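PDB 4DTH: VgrG protein from Vibrio cholerae, which carries an actin cross-linking toxin domain, held here with ATP and magnesium, that probably uses the nucleotide to join actin monomers covalently. Local coordinates for residues 284-287 with 288-291; 225-228 with 229-233. One frame throughout, in Å; residues are numbered along the deposited sequence.

Contact 1: 284-287 with 288-291; sequences SKIV and EILS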
ATOM      1  N   SER A 284       9.904  12.345   5.432  1.00 23.01           N
ATOM      2  CA  SER A 284      10.402  13.148   6.557  1.00 23.36           C
ATOM      3  C   SER A 284      10.520  12.385   7.893  1.00 27.37           C
ATOM      4  O   SER A 284      11.306  12.801   8.745  1.00 27.93           O
ATOM      5  CB  SER A 284       9.588  14.428   6.712  1.00 26.22           C
ATOM      6  OG  SER A 284       8.278  14.148   7.166  1.00 31.41           O
ATOM      7  N   LYS A 285       9.807  11.245   8.049  1.00 24.42           N
ATOM      8  CA  LYS A 285       9.874  10.428   9.274  1.00 23.92           C
ATOM      9  C   LYS A 285      11.274   9.851   9.511  1.00 27.38           C
ATOM     10  O   LYS A 285      11.699   9.745  10.667  1.00 26.76           O
ATOM     11  CB  LYS A 285       8.839   9.291   9.249  1.00 26.46           C
ATOM     12  CG  LYS A 285       7.363   9.735   9.347  1.00 38.80           C
ATOM     13  CD  LYS A 285       6.924  10.232  10.737  1.00 49.02           C
ATOM     14  CE  LYS A 285       6.762   9.140  11.771  1.00 58.75           C
ATOM     15  NZ  LYS A 285       6.299   9.682  13.074  1.00 67.30           N
ATOM     16  N   ILE A 286      11.997   9.493   8.429  1.00 23.75           N
ATOM     17  CA  ILE A 286      13.340   8.903   8.535  1.00 23.56           C
ATOM     18  C   ILE A 286      14.384   9.773   9.253  1.00 29.49           C
ATOM     19  O   ILE A 286      15.292   9.223   9.874  1.00 28.07           O
ATOM     20  CB  ILE A 286      13.839   8.259   7.215  1.00 25.65           C
ATOM     21  CG1 ILE A 286      14.834   7.097   7.505  1.00 25.40           C
ATOM     22  CG2 ILE A 286      14.424   9.316   6.263  1.00 25.51           C
ATOM     23  CD1 ILE A 286      15.274   6.273   6.323  1.00 26.00           C
ATOM     24  N   VAL A 287      14.237  11.115   9.183  1.00 29.37           N
ATOM     25  CA  VAL A 287      15.122  12.093   9.837  1.00 31.65           C
ATOM     26  C   VAL A 287      15.220  11.832  11.353  1.00 35.66           C
ATOM     27  O   VAL A 287      16.280  12.041  11.946  1.00 34.88           O
ATOM     28  CB  VAL A 287      14.689  13.544   9.449  1.00 37.43           C
ATOM     29  CG1 VAL A 287      14.854  14.550  10.583  1.00 38.21           C
ATOM     30  CG2 VAL A 287      15.431  14.007   8.209  1.00 37.73           C
ATOM     31  N   GLU A 288      14.128  11.294  11.944  1.00 31.68           N
ATOM     32  CA  GLU A 288      14.015  10.948  13.364  1.00 31.73           C
ATOM     33  C   GLU A 288      14.987   9.852  13.820  1.00 34.86           C
ATOM     34  O   GLU A 288      15.269   9.766  15.016  1.00 35.50           O
ATOM     35  CB  GLU A 288      12.564  10.566  13.721  1.00 33.37           C
ATOM     36  CG  GLU A 288      11.549  11.679  13.494  1.00 44.79           C
ATOM     37  CD  GLU A 288      10.071  11.315  13.511  1.00 70.20           C
ATOM     38  OE1 GLU A 288       9.729  10.158  13.845  1.00 62.02           O
ATOM     39  OE2 GLU A 288       9.249  12.202  13.184  1.00 69.19           O
ATOM     40  N   ILE A 289      15.513   9.022  12.890  1.00 28.92           N
ATOM     41  CA  ILE A 289      16.447   7.958  13.264  1.00 28.04           C
ATOM     42  C   ILE A 289      17.865   8.489  13.501  1.00 33.08           C
ATOM     43  O   ILE A 289      18.714   7.752  13.997  1.00 32.80           O
ATOM     44  CB  ILE A 289      16.406   6.706  12.340  1.00 30.87           C
ATOM     45  CG1 ILE A 289      17.200   6.905  11.023  1.00 30.64           C
ATOM     46  CG2 ILE A 289      14.955   6.204  12.106  1.00 30.52           C
ATOM     47  CD1 ILE A 289      17.457   5.630  10.237  1.00 34.32           C
ATOM     48  N   LEU A 290      18.118   9.754  13.121  1.00 30.26           N
ATOM     49  CA  LEU A 290      19.418  10.423  13.262  1.00 29.43           C
ATOM     50  C   LEU A 290      19.392  11.453  14.392  1.00 35.10           C
ATOM     51  O   LEU A 290      18.318  11.879  14.812  1.00 34.98           O
ATOM     52  CB  LEU A 290      19.770  11.164  11.947  1.00 28.60           C
ATOM     53  CG  LEU A 290      19.793  10.357  10.644  1.00 31.27           C
ATOM     54  CD1 LEU A 290      19.828  11.278   9.438  1.00 30.91           C
ATOM     55  CD2 LEU A 290      20.966   9.405  10.602  1.00 30.75           C
ATOM     56  N   SER A 291      20.593  11.919  14.824  1.00 33.78           N
ATOM     57  CA  SER A 291      20.717  12.996  15.808  1.00 33.34           C
ATOM     58  C   SER A 291      20.345  14.292  15.082  1.00 38.23           C
ATOM     59  O   SER A 291      20.415  14.316  13.851  1.00 37.58           O
ATOM     60  CB  SER A 291      22.153  13.077  16.315  1.00 34.84           C
ATOM     61  OG  SER A 291      23.063  13.367  15.260  1.00 35.92           O
TER
HETATM   62  O   HOH W   1      10.794  14.188  10.931  1.00 53.59           O
HETATM   63  O   HOH W   2      16.647  13.916  13.834  1.00 37.53           O

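Contact 2: 225-228 with 229-233; sequences ANVF and AYLTS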
ATOM      1  N   ALA A 225      24.829   8.252   5.942  1.00 26.36           N
ATOM      2  CA  ALA A 225      25.023   7.944   4.516  1.00 26.09           C
ATOM      3  C   ALA A 225      23.839   7.147   3.936  1.00 28.69           C
ATOM      4  O   ALA A 225      23.415   7.416   2.809  1.00 26.48           O
ATOM      5  CB  ALA A 225      26.329   7.201   4.302  1.00 27.18           C
ATOM      6  N   ASN A 226      23.294   6.193   4.722  1.00 24.49           N
ATOM      7  CA  ASN A 226      22.137   5.388   4.330  1.00 23.82           C
ATOM      8  C   ASN A 226      20.893   6.258   4.192  1.00 25.61           C
ATOM      9  O   ASN A 226      20.183   6.141   3.187  1.00 24.77           O
ATOM     10  CB  ASN A 226      21.893   4.256   5.342  1.00 26.13           C
ATOM     11  CG  ASN A 226      22.865   3.106   5.216  1.00 43.58           C
ATOM     12  OD1 ASN A 226      23.247   2.696   4.130  1.00 43.04           O
ATOM     13  ND2 ASN A 226      23.257   2.517   6.320  1.00 36.25           N
ATOM     14  N   VAL A 227      20.640   7.143   5.181  1.00 21.45           N
ATOM     15  CA  VAL A 227      19.486   8.052   5.153  1.00 20.97           C
ATOM     16  C   VAL A 227      19.611   8.987   3.948  1.00 23.22           C
ATOM     17  O   VAL A 227      18.631   9.184   3.223  1.00 22.24           O
ATOM     18  CB  VAL A 227      19.265   8.827   6.480  1.00 25.37           C
ATOM     19  CG1 VAL A 227      18.153   9.870   6.333  1.00 25.09           C
ATOM     20  CG2 VAL A 227      18.935   7.865   7.623  1.00 25.47           C
ATOM     21  N   PHE A 228      20.819   9.525   3.715  1.00 19.82           N
ATOM     22  CA  PHE A 228      21.058  10.414   2.578  1.00 19.10           C
ATOM     23  C   PHE A 228      20.748   9.712   1.263  1.00 21.81           C
ATOM     24  O   PHE A 228      20.049  10.289   0.442  1.00 21.52           O
ATOM     25  CB  PHE A 228      22.508  10.926   2.575  1.00 20.67           C
ATOM     26  CG  PHE A 228      22.873  11.725   1.345  1.00 21.13           C
ATOM     27  CD1 PHE A 228      22.604  13.088   1.276  1.00 22.94           C
ATOM     28  CD2 PHE A 228      23.520  11.124   0.271  1.00 23.06           C
ATOM     29  CE1 PHE A 228      22.982  13.836   0.155  1.00 23.06           C
ATOM     30  CE2 PHE A 228      23.908  11.879  -0.845  1.00 24.68           C
ATOM     31  CZ  PHE A 228      23.619  13.223  -0.896  1.00 21.93           C
ATOM     32  N   ALA A 229      21.262   8.480   1.055  1.00 19.27           N
ATOM     33  CA  ALA A 229      21.003   7.755  -0.193  1.00 19.55           C
ATOM     34  C   ALA A 229      19.513   7.472  -0.400  1.00 22.03           C
ATOM     35  O   ALA A 229      19.017   7.626  -1.518  1.00 20.77           O
ATOM     36  CB  ALA A 229      21.787   6.464  -0.232  1.00 20.64           C
ATOM     37  N   TYR A 230      18.805   7.090   0.673  1.00 19.32           N
ATOM     38  CA  TYR A 230      17.377   6.788   0.628  1.00 18.37           C
ATOM     39  C   TYR A 230      16.575   8.039   0.248  1.00 21.32           C
ATOM     40  O   TYR A 230      15.825   8.009  -0.737  1.00 19.69           O
ATOM     41  CB  TYR A 230      16.916   6.218   1.986  1.00 19.02           C
ATOM     42  CG  TYR A 230      15.430   5.929   2.048  1.00 18.84           C
ATOM     43  CD1 TYR A 230      14.884   4.833   1.382  1.00 20.44           C
ATOM     44  CD2 TYR A 230      14.563   6.775   2.730  1.00 19.37           C
ATOM     45  CE1 TYR A 230      13.516   4.574   1.417  1.00 19.43           C
ATOM     46  CE2 TYR A 230      13.194   6.517   2.787  1.00 19.44           C
ATOM     47  CZ  TYR A 230      12.676   5.417   2.125  1.00 22.28           C
ATOM     48  OH  TYR A 230      11.327   5.180   2.157  1.00 22.08           O
ATOM     49  N   LEU A 231      16.736   9.134   1.021  1.00 18.36           N
ATOM     50  CA  LEU A 231      16.012  10.386   0.773  1.00 17.53           C
ATOM     51  C   LEU A 231      16.374  10.999  -0.568  1.00 19.97           C
ATOM     52  O   LEU A 231      15.470  11.368  -1.315  1.00 18.42           O
ATOM     53  CB  LEU A 231      16.244  11.402   1.902  1.00 17.92           C
ATOM     54  CG  LEU A 231      15.530  11.117   3.219  1.00 22.05           C
ATOM     55  CD1 LEU A 231      15.874  12.181   4.252  1.00 22.37           C
ATOM     56  CD2 LEU A 231      13.993  11.036   3.025  1.00 24.01           C
ATOM     57  N   THR A 232      17.681  11.086  -0.898  1.00 17.29           N
ATOM     58  CA  THR A 232      18.086  11.652  -2.189  1.00 16.24           C
ATOM     59  C   THR A 232      17.479  10.852  -3.342  1.00 19.27           C
ATOM     60  O   THR A 232      16.976  11.460  -4.276  1.00 18.60           O
ATOM     61  CB  THR A 232      19.609  11.808  -2.305  1.00 20.54           C
ATOM     62  OG1 THR A 232      20.094  12.569  -1.197  1.00 20.24           O
ATOM     63  CG2 THR A 232      20.010  12.505  -3.590  1.00 20.12           C
ATOM     64  N   SER A 233      17.488   9.502  -3.259  1.00 17.25           N
ATOM     65  CA  SER A 233      16.901   8.660  -4.310  1.00 16.69           C
ATOM     66  C   SER A 233      15.413   8.981  -4.502  1.00 19.34           C
ATOM     67  O   SER A 233      14.968   9.126  -5.636  1.00 18.43           O
ATOM     68  CB  SER A 233      17.104   7.179  -4.003  1.00 19.87           C
ATOM     69  OG  SER A 233      18.491   6.864  -4.047  1.00 21.99           O
TER

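Contact 1: 284-287 with 288-291
Lys285 and Glu288, three residues apart, are tied together twice, once through the backbone and once through their charged ends. The backbone tie is the first of three successive i to i+3 hydrogen bonds: Glu288 N to Lys285 O at 3.2 Å, Ile289 N to Ile286 O at 3.0 Å, and Leu290 N to Val287 O at 3.2 Å. Together they wind residues 285-290 into a short helical turn.

The charged tie is a salt bridge, Lys285 NZ to Glu288 OE1, loose at 3.5 Å. The lysine chain bends at chi2 and chi3 (both -73°), which brings NZ across to the OE1 side of the carboxylate, while the glutamate runs out extended past CG to meet it. The glutamate's CB and CG pass close by Lys285 O on the way.

Two waters add to the polar network. One donates to Ser284 O and, weakly, to Glu288 OE2. The other donates to both Val287 O and Leu290 O and bridges them; its oxygen lies 2.7 Å from Val287 O. Val287 O thus takes the Leu290 N-H and a water proton together.

The apolar contact is lighter. Ile289 CD1 reaches Ile286 CG1 at 4.1 Å, and Ile289 CG1, set between its own backbone N and carbonyl carbon (chi1 80°), lies against Ile286 O at 3.2 Å.

Just past the turn, Ser291 is the N-cap of helix 292-307, its OG bonded to Asp294 N and Asp219 OD2. Ile286 and Ile289 pack on helix 221-245, Val287 on helix 292-307, Leu290 on both helices, and Lys285 and Ile289 also touch Leu346 of strand 343-352.

Contact 2: 225-228 with 229-233
Residues 225-233 form two and a half turns of the alpha-helix 221-245, and their contacts follow its i to i+4 spacing. Ala229 N and Tyr230 N bond to Ala225 O and Asn226 O. The next bond, Leu231 N to Val227 O at 2.9 Å with an N-H...O angle of 174°, is nearly straight. Beside it, Val227 CG1 and Leu231 CD1 meet at 3.9 Å, their side chains pointing the same way toward the Ile286 and Ile289 loop.

On another side of the helix Phe228 and Thr232 are coupled. Phe228 O accepts both Thr232 N and Thr232 OG1, each at 2.8 Å and from opposite faces of its carbonyl plane, so the hydroxyl's proton is used within the helix. Ser233 does the same one residue on, its N and OG both bonding Ala229 O, while its OG also bonds Gln202 N. The Phe228 ring meets that of Phe209 with planes at about 35°, and His301 and Gln305 of helix 292-307 touch it too. Thr232 OG1, turned beside its own backbone N (chi1 -54°), also sits over the centre of one face of the Phe228 ring, 3.4 Å above its plane.

The two contacts lie about 11 Å apart between centres, on the same side of the chain's centre and inside the actin cross-linking domain. Contact 2 comes first along the chain, on helix 221-245; contact 1 follows in the loop between strand 277-279 and helix 292-307. They touch directly: Ile286 CD1 meets Tyr230 CD2 and Ile289 CD1 meets Val227 CG2, both at 3.7 Å, so the short turn packs its isoleucines on the long helix. Both contacts also rest on helix 292-307, so the turn and the two helices pack against one another. The side chains of Lys285 and Tyr230 are each about 13 Å from the bound ATP, which places this packing beyond the nucleotide's immediate surroundings.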